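Local coordinates for protein group II chitinase (Ostrinia furnacalis, PDB 6JAV) that probably cleaves chitin internally as an endochitinase, this chain being catalytic domain 1, of glycoside hydrolase family 18, from a much longer protein, at residues A[127-130]-A[134-137]; A[7-12]-A[363-368]; A[292-297]-A[311-316]; A[110-115]-A[156-161]. All blocks are in the same frame, centred on the assembly; numbering follows the deposited sequence.

Interaction 1: residues A[127-130]-A[134-137]; sequences WEYP and QVDC
Gln-134 comes first and supplies the hydrogen bond of this contact: its backbone N donates to Glu-128 O at 2.8 Å. The N-H...O angle of 147° shows a moderately bent bond, and the donor stands 18° off the carbonyl plane. The acceptor is the carbonyl oxygen of the cis peptide that joins Glu-128 to Tyr-129. The side chain of Gln-134 sets off away from the other segment, yet its CG passes Glu-128 O at 4.0 Å, and its extended end hands NE2 to Trp-86 O. Val-135 follows, and like Gln-134 it has positive phi (77°). With its CG2 anti to the carbonyl carbon, that methyl lies 3.7 Å from Tyr-129 CE2, in the plane of the ring at its edge. The two side chains run alongside each other, pointing the same way. One face of the same ring carries Glu-128 CB, 3.7 Å above its centre. Cys-137 ends the segment, and its disulfide to Cys-132 closes the loop. Glu-128 takes the last place of the DxxDxDxE signature of family 18, and Val-135 borders the bound inhibitor. The whole loop leaves strand 122-126 and leads to helix 143-159, while helix 174-180 places Val-176 against both Tyr-129 and Val-135.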
# COMPACT_ATOMS: atom_id res chain seq x y z
N TRP A 127 0.40 0.07 -11.13
CA TRP A 127 -0.59 -0.58 -11.99
C TRP A 127 -1.04 -1.86 -11.28
O TRP A 127 -0.21 -2.74 -10.98
CB TRP A 127 0.06 -0.91 -13.33
CG TRP A 127 -0.84 -1.67 -14.30
CD1 TRP A 127 -2.19 -1.83 -14.24
CD2 TRP A 127 -0.40 -2.31 -15.49
NE1 TRP A 127 -2.63 -2.59 -15.34
CE2 TRP A 127 -1.54 -2.89 -16.11
CE3 TRP A 127 0.85 -2.47 -16.09
CZ2 TRP A 127 -1.45 -3.62 -17.31
CZ3 TRP A 127 0.94 -3.17 -17.28
CH2 TRP A 127 -0.20 -3.75 -17.87
N GLU A 128 -2.34 -2.00 -11.03
CA GLU A 128 -2.89 -3.16 -10.30
C GLU A 128 -3.79 -3.97 -11.25
O GLU A 128 -5.00 -3.78 -11.26
CB GLU A 128 -3.65 -2.67 -9.04
CG GLU A 128 -2.71 -1.87 -8.11
CD GLU A 128 -3.30 -1.49 -6.76
OE1 GLU A 128 -4.39 -1.93 -6.41
OE2 GLU A 128 -2.60 -0.76 -6.02
N TYR A 129 -3.22 -4.88 -12.04
CA TYR A 129 -1.83 -5.34 -12.09
C TYR A 129 -1.57 -5.73 -13.54
O TYR A 129 -2.52 -5.99 -14.28
CB TYR A 129 -1.65 -6.62 -11.22
CG TYR A 129 -1.88 -6.34 -9.76
CD1 TYR A 129 -0.89 -5.73 -8.99
CD2 TYR A 129 -3.11 -6.60 -9.19
CE1 TYR A 129 -1.10 -5.41 -7.68
CE2 TYR A 129 -3.34 -6.30 -7.84
CZ TYR A 129 -2.31 -5.72 -7.10
OH TYR A 129 -2.48 -5.40 -5.77
N PRO A 130 -0.30 -5.78 -13.96
CA PRO A 130 0.01 -6.32 -15.30
C PRO A 130 -0.61 -7.70 -15.43
O PRO A 130 -0.54 -8.51 -14.50
CB PRO A 130 1.55 -6.39 -15.30
CG PRO A 130 2.00 -5.41 -14.25
CD PRO A 130 0.91 -5.43 -13.19
N GLN A 134 -7.01 -5.55 -12.11
CA GLN A 134 -7.81 -5.65 -10.87
C GLN A 134 -7.95 -7.09 -10.38
O GLN A 134 -9.03 -7.54 -9.98
CB GLN A 134 -9.15 -4.93 -11.01
CG GLN A 134 -8.97 -3.39 -11.02
CD GLN A 134 -10.29 -2.65 -10.98
OE1 GLN A 134 -11.35 -3.20 -11.32
NE2 GLN A 134 -10.25 -1.38 -10.56
N VAL A 135 -6.83 -7.83 -10.41
CA VAL A 135 -6.67 -9.19 -9.89
C VAL A 135 -7.27 -10.26 -10.80
O VAL A 135 -7.10 -11.45 -10.54
CB VAL A 135 -7.07 -9.36 -8.40
CG1 VAL A 135 -6.48 -10.65 -7.81
CG2 VAL A 135 -6.56 -8.17 -7.55
N ASP A 136 -7.89 -9.87 -11.91
CA ASP A 136 -8.54 -10.86 -12.78
C ASP A 136 -7.56 -11.27 -13.88
O ASP A 136 -7.42 -10.58 -14.89
CB ASP A 136 -9.83 -10.29 -13.36
CG ASP A 136 -10.65 -11.33 -14.10
OD1 ASP A 136 -10.10 -12.40 -14.47
OD2 ASP A 136 -11.84 -11.05 -14.33
N CYS A 137 -6.91 -12.42 -13.70
CA CYS A 137 -5.90 -12.88 -14.64
C CYS A 137 -6.47 -13.29 -15.99
O CYS A 137 -5.70 -13.47 -16.94
CB CYS A 137 -5.06 -13.99 -14.02
SG CYS A 137 -4.09 -13.45 -12.55

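Interaction 2: residues A[7-12]-A[363-368]; sequences YKLVCY and PLLNAI
Leu-9 directs its side chain from strand 8-12 toward Leu-365 and Ile-368 on the helix. The CB starts the chain in that direction. With CG trans to the backbone N (chi1 -153°), the branch point comes to 4.0 Å from Ile-368 CG2. Beyond it the fork divides the work. CD1 makes the closest approach, 3.6 Å to Ile-368 CG2, and is also 3.9 Å from Leu-365 CD1. CD2 turns to Leu-365 alone, meeting its CD1 at 3.7 Å. The leucine thus slants across both helix side chains, nearly one turn apart, rather than meeting either end-on. A looser touch comes from Cys-11 SG, 4.3 Å from Leu-365 CD2, where the sulfur is already tied to Cys-36 in a disulfide. The strand and helix axes are 11.1 Å apart and run nearly antiparallel (162°). Strand 8-14 belongs to the TIM barrel of family 18, and the C-terminal helix packs on the barrel's outside. The neighbouring parallel strand 342-346 adds Ile-345 to the contacts of Leu-365 and Ile-368, and helix 325-337 covers Ile-368 further. No hydrogen bond crosses between the segments, and all four touching residues are buried: methyl-to-methyl and sulfur-to-methyl packing joins them, without directional bonds.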
# COMPACT_ATOMS: atom_id res chain seq x y z
N TYR A 7 17.18 1.28 7.30
CA TYR A 7 15.87 0.91 6.79
C TYR A 7 15.17 2.10 6.14
O TYR A 7 15.35 3.25 6.56
CB TYR A 7 14.98 0.39 7.90
CG TYR A 7 15.52 -0.88 8.50
CD1 TYR A 7 15.56 -2.05 7.74
CD2 TYR A 7 16.03 -0.91 9.79
CE1 TYR A 7 16.09 -3.23 8.27
CE2 TYR A 7 16.57 -2.08 10.32
CZ TYR A 7 16.59 -3.22 9.55
OH TYR A 7 17.12 -4.40 10.07
N LYS A 8 14.35 1.79 5.14
CA LYS A 8 13.37 2.73 4.61
C LYS A 8 12.05 2.55 5.35
O LYS A 8 11.70 1.44 5.79
CB LYS A 8 13.10 2.42 3.14
CG LYS A 8 14.32 2.64 2.21
CD LYS A 8 13.94 2.38 0.74
CE LYS A 8 15.11 2.63 -0.21
NZ LYS A 8 16.25 1.71 0.07
N LEU A 9 11.30 3.64 5.43
CA LEU A 9 9.90 3.62 5.86
C LEU A 9 9.17 4.46 4.81
O LEU A 9 9.28 5.69 4.81
CB LEU A 9 9.74 4.15 7.29
CG LEU A 9 8.52 3.61 8.06
CD1 LEU A 9 8.48 4.10 9.53
CD2 LEU A 9 7.22 3.85 7.37
N VAL A 10 8.50 3.78 3.89
CA VAL A 10 7.87 4.40 2.73
C VAL A 10 6.41 4.67 3.09
O VAL A 10 5.65 3.74 3.36
CB VAL A 10 7.98 3.50 1.49
CG1 VAL A 10 7.30 4.12 0.30
CG2 VAL A 10 9.46 3.19 1.14
N CYS A 11 6.03 5.94 3.10
CA CYS A 11 4.69 6.35 3.53
C CYS A 11 3.90 6.81 2.33
O CYS A 11 4.32 7.74 1.63
CB CYS A 11 4.77 7.54 4.48
SG CYS A 11 5.64 7.21 6.03
N TYR A 12 2.73 6.21 2.09
CA TYR A 12 1.84 6.72 1.05
C TYR A 12 0.97 7.86 1.57
O TYR A 12 0.37 7.76 2.65
CB TYR A 12 0.96 5.60 0.45
CG TYR A 12 1.69 4.76 -0.59
CD1 TYR A 12 2.47 3.66 -0.19
CD2 TYR A 12 1.65 5.11 -1.93
CE1 TYR A 12 3.20 2.92 -1.13
CE2 TYR A 12 2.37 4.37 -2.87
CZ TYR A 12 3.14 3.30 -2.45
OH TYR A 12 3.84 2.54 -3.38
N PRO A 363 -0.26 6.11 16.37
CA PRO A 363 0.20 4.95 17.16
C PRO A 363 0.80 3.84 16.30
O PRO A 363 1.80 3.22 16.69
CB PRO A 363 -1.08 4.51 17.89
CG PRO A 363 -2.21 4.97 17.00
CD PRO A 363 -1.72 6.30 16.45
N LEU A 364 0.20 3.53 15.15
CA LEU A 364 0.75 2.45 14.34
C LEU A 364 2.08 2.84 13.72
O LEU A 364 3.06 2.07 13.75
CB LEU A 364 -0.25 2.03 13.26
CG LEU A 364 -1.62 1.50 13.74
CD1 LEU A 364 -2.45 0.96 12.56
CD2 LEU A 364 -1.51 0.45 14.83
N LEU A 365 2.14 4.03 13.13
CA LEU A 365 3.36 4.45 12.46
C LEU A 365 4.49 4.68 13.45
O LEU A 365 5.64 4.31 13.18
CB LEU A 365 3.06 5.69 11.62
CG LEU A 365 4.17 6.19 10.69
CD1 LEU A 365 4.75 5.06 9.81
CD2 LEU A 365 3.59 7.33 9.84
N ASN A 366 4.19 5.24 14.63
CA ASN A 366 5.23 5.33 15.66
C ASN A 366 5.72 3.96 16.11
O ASN A 366 6.90 3.79 16.44
CB ASN A 366 4.76 6.16 16.85
CG ASN A 366 5.07 7.61 16.68
OD1 ASN A 366 6.25 8.01 16.70
ND2 ASN A 366 4.04 8.44 16.52
N ALA A 367 4.82 2.98 16.19
CA ALA A 367 5.25 1.62 16.56
C ALA A 367 6.24 1.07 15.53
O ALA A 367 7.24 0.44 15.89
CB ALA A 367 4.04 0.69 16.70
N ILE A 368 5.97 1.31 14.24
CA ILE A 368 6.90 0.88 13.20
C ILE A 368 8.25 1.55 13.36
O ILE A 368 9.30 0.89 13.33
CB ILE A 368 6.31 1.15 11.80
CG1 ILE A 368 5.03 0.35 11.56
CG2 ILE A 368 7.38 0.84 10.71
CD1 ILE A 368 4.26 0.76 10.31

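Interaction 3: residues A[292-297]-A[311-316]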
# COMPACT_ATOMS: atom_id res chain seq x y z
N ASP A 292 -11.82 3.66 17.71
CA ASP A 292 -12.94 4.31 18.39
C ASP A 292 -14.07 3.32 18.65
O ASP A 292 -14.72 3.37 19.70
CB ASP A 292 -13.46 5.47 17.54
CG ASP A 292 -14.61 6.22 18.23
OD1 ASP A 292 -14.39 6.69 19.35
OD2 ASP A 292 -15.71 6.33 17.65
N ARG A 293 -14.35 2.43 17.69
CA ARG A 293 -15.38 1.41 17.91
C ARG A 293 -15.03 0.53 19.11
O ARG A 293 -15.90 0.19 19.92
CB ARG A 293 -15.55 0.56 16.66
CG ARG A 293 -16.41 1.26 15.62
CD ARG A 293 -16.07 0.82 14.19
NE ARG A 293 -17.01 1.39 13.22
CZ ARG A 293 -17.03 2.67 12.83
NH1 ARG A 293 -16.16 3.56 13.30
NH2 ARG A 293 -17.94 3.06 11.93
N ILE A 294 -13.76 0.16 19.24
CA ILE A 294 -13.32 -0.66 20.36
C ILE A 294 -13.36 0.13 21.67
O ILE A 294 -13.86 -0.35 22.69
CB ILE A 294 -11.92 -1.22 20.06
CG1 ILE A 294 -11.99 -2.18 18.86
CG2 ILE A 294 -11.32 -1.88 21.30
CD1 ILE A 294 -10.63 -2.52 18.24
N ARG A 295 -12.82 1.35 21.66
CA ARG A 295 -12.70 2.12 22.90
C ARG A 295 -14.06 2.60 23.41
O ARG A 295 -14.32 2.57 24.62
CB ARG A 295 -11.75 3.30 22.68
CG ARG A 295 -11.62 4.25 23.86
CD ARG A 295 -10.64 5.42 23.56
NE ARG A 295 -10.72 6.45 24.60
CZ ARG A 295 -11.20 7.69 24.45
NH1 ARG A 295 -11.63 8.15 23.26
NH2 ARG A 295 -11.24 8.50 25.52
N ASN A 296 -14.95 3.04 22.51
CA ASN A 296 -16.14 3.78 22.92
C ASN A 296 -17.46 3.14 22.52
O ASN A 296 -18.51 3.60 22.99
CB ASN A 296 -16.08 5.21 22.37
CG ASN A 296 -14.91 5.99 22.92
OD1 ASN A 296 -14.13 6.59 22.18
ND2 ASN A 296 -14.78 5.97 24.23
N SER A 297 -17.46 2.12 21.67
CA SER A 297 -18.69 1.45 21.25
C SER A 297 -18.73 -0.02 21.63
O SER A 297 -19.61 -0.74 21.13
CB SER A 297 -18.94 1.64 19.75
OG SER A 297 -19.10 3.02 19.46
N PRO A 311 -5.45 -8.59 15.23
CA PRO A 311 -6.78 -8.82 15.81
C PRO A 311 -7.90 -8.75 14.79
O PRO A 311 -7.77 -8.25 13.66
CB PRO A 311 -6.94 -7.68 16.82
CG PRO A 311 -5.96 -6.64 16.35
CD PRO A 311 -4.84 -7.33 15.67
N TYR A 312 -9.06 -9.23 15.23
CA TYR A 312 -10.32 -8.80 14.62
C TYR A 312 -11.24 -8.31 15.73
O TYR A 312 -10.99 -8.56 16.92
CB TYR A 312 -10.97 -9.88 13.76
CG TYR A 312 -11.37 -11.15 14.49
CD1 TYR A 312 -12.61 -11.25 15.10
CD2 TYR A 312 -10.52 -12.26 14.52
CE1 TYR A 312 -12.99 -12.42 15.75
CE2 TYR A 312 -10.91 -13.44 15.17
CZ TYR A 312 -12.13 -13.50 15.78
OH TYR A 312 -12.53 -14.66 16.43
N ALA A 313 -12.25 -7.55 15.35
CA ALA A 313 -13.20 -7.00 16.32
C ALA A 313 -14.61 -7.05 15.75
O ALA A 313 -14.81 -6.95 14.54
CB ALA A 313 -12.82 -5.55 16.69
N TYR A 314 -15.61 -7.18 16.64
CA TYR A 314 -16.96 -7.34 16.12
C TYR A 314 -17.99 -6.76 17.09
O TYR A 314 -17.74 -6.62 18.29
CB TYR A 314 -17.30 -8.81 15.80
CG TYR A 314 -17.27 -9.70 17.03
CD1 TYR A 314 -16.08 -10.29 17.47
CD2 TYR A 314 -18.42 -9.92 17.78
CE1 TYR A 314 -16.04 -11.08 18.61
CE2 TYR A 314 -18.40 -10.71 18.90
CZ TYR A 314 -17.21 -11.28 19.32
OH TYR A 314 -17.21 -12.07 20.45
N LYS A 315 -19.14 -6.41 16.53
CA LYS A 315 -20.30 -6.02 17.32
C LYS A 315 -21.53 -6.23 16.46
O LYS A 315 -21.58 -5.76 15.32
CB LYS A 315 -20.21 -4.57 17.78
CG LYS A 315 -21.38 -4.20 18.70
CD LYS A 315 -21.25 -2.82 19.26
CE LYS A 315 -22.37 -2.55 20.26
NZ LYS A 315 -22.38 -1.11 20.65
N GLY A 316 -22.51 -6.95 16.99
CA GLY A 316 -23.69 -7.23 16.20
C GLY A 316 -23.30 -8.02 14.97
O GLY A 316 -22.56 -9.01 15.05
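Lys-315 and Ser-297 make the polar half of this contact, Ile-294 and Ala-313 the apolar half. In the polar half, Lys-315 NZ donates to Ser-297 O at 2.8 Å. The lysine chain is fully stretched, each torsion near 180° from chi1 onward, and this brings the ammonium from the strand to the helix end. NZ approaches the carbonyl with a C=O...N angle of 147° and stands 26° out of its plane, while CD of Lys-315 passes Ser-297 O at 3.2 Å. Ser-297 is the first residue to leave helical geometry, so the positive charge lies by the C-terminal end of the helix, an electrostatically favourable place for it in all likelihood. In the apolar half, the CD1 of Ile-294 rests 4.0 Å from Ala-313 CB, with CG1 of Ile-294 nearly as close at 4.1 Å. Thus the far arm of the isoleucine lies along the alanine methyl, not only its tip. Val-301 of strand 300-302 and Phe-322 also cover Ile-294. Strand 312-315 pairs antiparallel with strands 300-302 and 318-321, and helix 287-296 packs against this small sheet. Falling in sequence between strand 244-257 and helix 325-337, the arrangement matches the alpha+beta insertion domain found in many family 18 chitinases.

Interaction 4: residues A[110-115]-A[156-161]; sequences HAVAFL and SAVLKP
Val-112 is the main bump of the first helix, and it sits against the pair Val-158 and Leu-159 of the second. Its CG2 is the leading methyl: it comes to 3.5 Å from Val-158 CG1 and to 3.8 Å from Leu-159 CD2, so it occupies the notch between these consecutive side chains. The other methyl, CG1, backs this up at 3.9 Å from Val-158 CG1. The two valines are set slantwise, whereas Val-112 and Leu-159 pass alongside each other in opposite senses.

The complementary hollow belongs to the first helix. Val-112 and Leu-115, nearly one turn apart, form a shallow groove that receives the CD2 of Leu-159; this methyl is 3.7 Å from Leu-115 CD1, where the two leucines meet at about a right angle. Because CG of Leu-159 lies beside its backbone N (chi1 -68°), its end reaches the groove although its CB does not start toward it. The CA atoms of Val-112 and Leu-159 are 6.9 Å apart, in keeping with close packing of the two helices here, and no hydrogen bond joins the segments.

Val-108 and Gln-109, one turn earlier, extend the bed for Val-158. Toward the barrel, Leu-115 touches Leu-81 of strand 78-84. Helices 101-118 and 143-159 flank strand 122-126 in sequence, and so form neighbouring outer helices of the TIM barrel.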
# COMPACT_ATOMS: atom_id res chain seq x y z
N HIS A 110 7.79 12.31 -21.56
CA HIS A 110 6.86 13.25 -20.93
C HIS A 110 6.82 13.03 -19.42
O HIS A 110 6.73 14.00 -18.65
CB HIS A 110 5.48 13.10 -21.55
CG HIS A 110 4.44 13.88 -20.82
ND1 HIS A 110 3.84 13.42 -19.66
CD2 HIS A 110 3.90 15.10 -21.07
CE1 HIS A 110 2.96 14.32 -19.24
NE2 HIS A 110 2.99 15.35 -20.07
N ALA A 111 6.86 11.77 -18.97
CA ALA A 111 6.77 11.49 -17.54
C ALA A 111 7.94 12.10 -16.78
O ALA A 111 7.75 12.70 -15.71
CB ALA A 111 6.69 9.97 -17.29
N VAL A 112 9.15 11.98 -17.32
CA VAL A 112 10.30 12.55 -16.64
C VAL A 112 10.20 14.07 -16.58
O VAL A 112 10.48 14.69 -15.54
CB VAL A 112 11.61 12.04 -17.26
CG1 VAL A 112 12.79 12.57 -16.48
CG2 VAL A 112 11.59 10.51 -17.23
N ALA A 113 9.73 14.70 -17.67
CA ALA A 113 9.53 16.15 -17.65
C ALA A 113 8.50 16.56 -16.61
O ALA A 113 8.66 17.58 -15.93
CB ALA A 113 9.10 16.63 -19.04
N PHE A 114 7.45 15.75 -16.46
CA PHE A 114 6.41 16.01 -15.46
C PHE A 114 7.00 15.98 -14.05
O PHE A 114 6.78 16.91 -13.26
CB PHE A 114 5.33 14.93 -15.63
CG PHE A 114 4.03 15.19 -14.90
CD1 PHE A 114 3.90 14.91 -13.55
CD2 PHE A 114 2.92 15.66 -15.59
CE1 PHE A 114 2.68 15.11 -12.89
CE2 PHE A 114 1.71 15.88 -14.93
CZ PHE A 114 1.59 15.59 -13.58
N LEU A 115 7.77 14.94 -13.73
CA LEU A 115 8.41 14.84 -12.42
C LEU A 115 9.30 16.05 -12.16
O LEU A 115 9.28 16.63 -11.07
CB LEU A 115 9.27 13.58 -12.34
CG LEU A 115 8.55 12.25 -12.45
CD1 LEU A 115 9.57 11.15 -12.41
CD2 LEU A 115 7.48 12.06 -11.33
N SER A 156 13.79 3.53 -16.32
CA SER A 156 15.07 3.50 -15.63
C SER A 156 16.16 4.19 -16.45
O SER A 156 16.98 4.96 -15.92
CB SER A 156 15.45 2.06 -15.36
OG SER A 156 16.69 2.04 -14.64
N ALA A 157 16.15 3.96 -17.76
CA ALA A 157 17.21 4.48 -18.62
C ALA A 157 17.21 6.00 -18.67
O ALA A 157 18.26 6.61 -18.91
CB ALA A 157 17.06 3.88 -20.02
N VAL A 158 16.06 6.64 -18.46
CA VAL A 158 15.99 8.09 -18.40
C VAL A 158 16.13 8.61 -16.97
O VAL A 158 16.79 9.63 -16.73
CB VAL A 158 14.70 8.60 -19.05
CG1 VAL A 158 14.62 10.11 -18.94
CG2 VAL A 158 14.64 8.16 -20.52
N LEU A 159 15.52 7.94 -16.00
CA LEU A 159 15.51 8.47 -14.63
C LEU A 159 16.86 8.31 -13.95
O LEU A 159 17.30 9.21 -13.23
CB LEU A 159 14.44 7.74 -13.80
CG LEU A 159 13.00 8.04 -14.21
CD1 LEU A 159 12.10 6.98 -13.56
CD2 LEU A 159 12.60 9.42 -13.76
N LYS A 160 17.50 7.15 -14.12
CA LYS A 160 18.71 6.87 -13.35
C LYS A 160 19.84 7.85 -13.65
O LYS A 160 20.46 8.35 -12.69
CB LYS A 160 19.09 5.39 -13.49
CG LYS A 160 20.29 4.96 -12.66
CD LYS A 160 20.29 3.46 -12.44
CE LYS A 160 19.66 3.17 -11.09
NZ LYS A 160 20.45 2.16 -10.33
N PRO A 161 20.13 8.21 -14.90
CA PRO A 161 21.17 9.23 -15.16
C PRO A 161 20.87 10.59 -14.54
O PRO A 161 21.81 11.33 -14.22
CB PRO A 161 21.23 9.31 -16.69
CG PRO A 161 20.77 7.95 -17.14
CD PRO A 161 19.69 7.56 -16.15

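How the interactions relate
From the N terminus, strand 8-14 opens the longest loop, closed by interaction 2 only when helix 363-373 returns to it; the other three contacts lie within that span. Interaction 4 opens next, on helix 101-118, and closes at the end of helix 143-159. Within that loop, interaction 1 closes a short local loop after strand 122-126. Interaction 3 follows later, in series with interactions 1 and 4, so no loops cross. Interaction 2 joins the chain's two ends, interaction 4 pairs outer barrel helices, interaction 1 shapes an active-face loop, and interaction 3 lies within the inserted domain, joining its helix to its small sheet. Interactions 3 and 4 have centres about 46 Å apart.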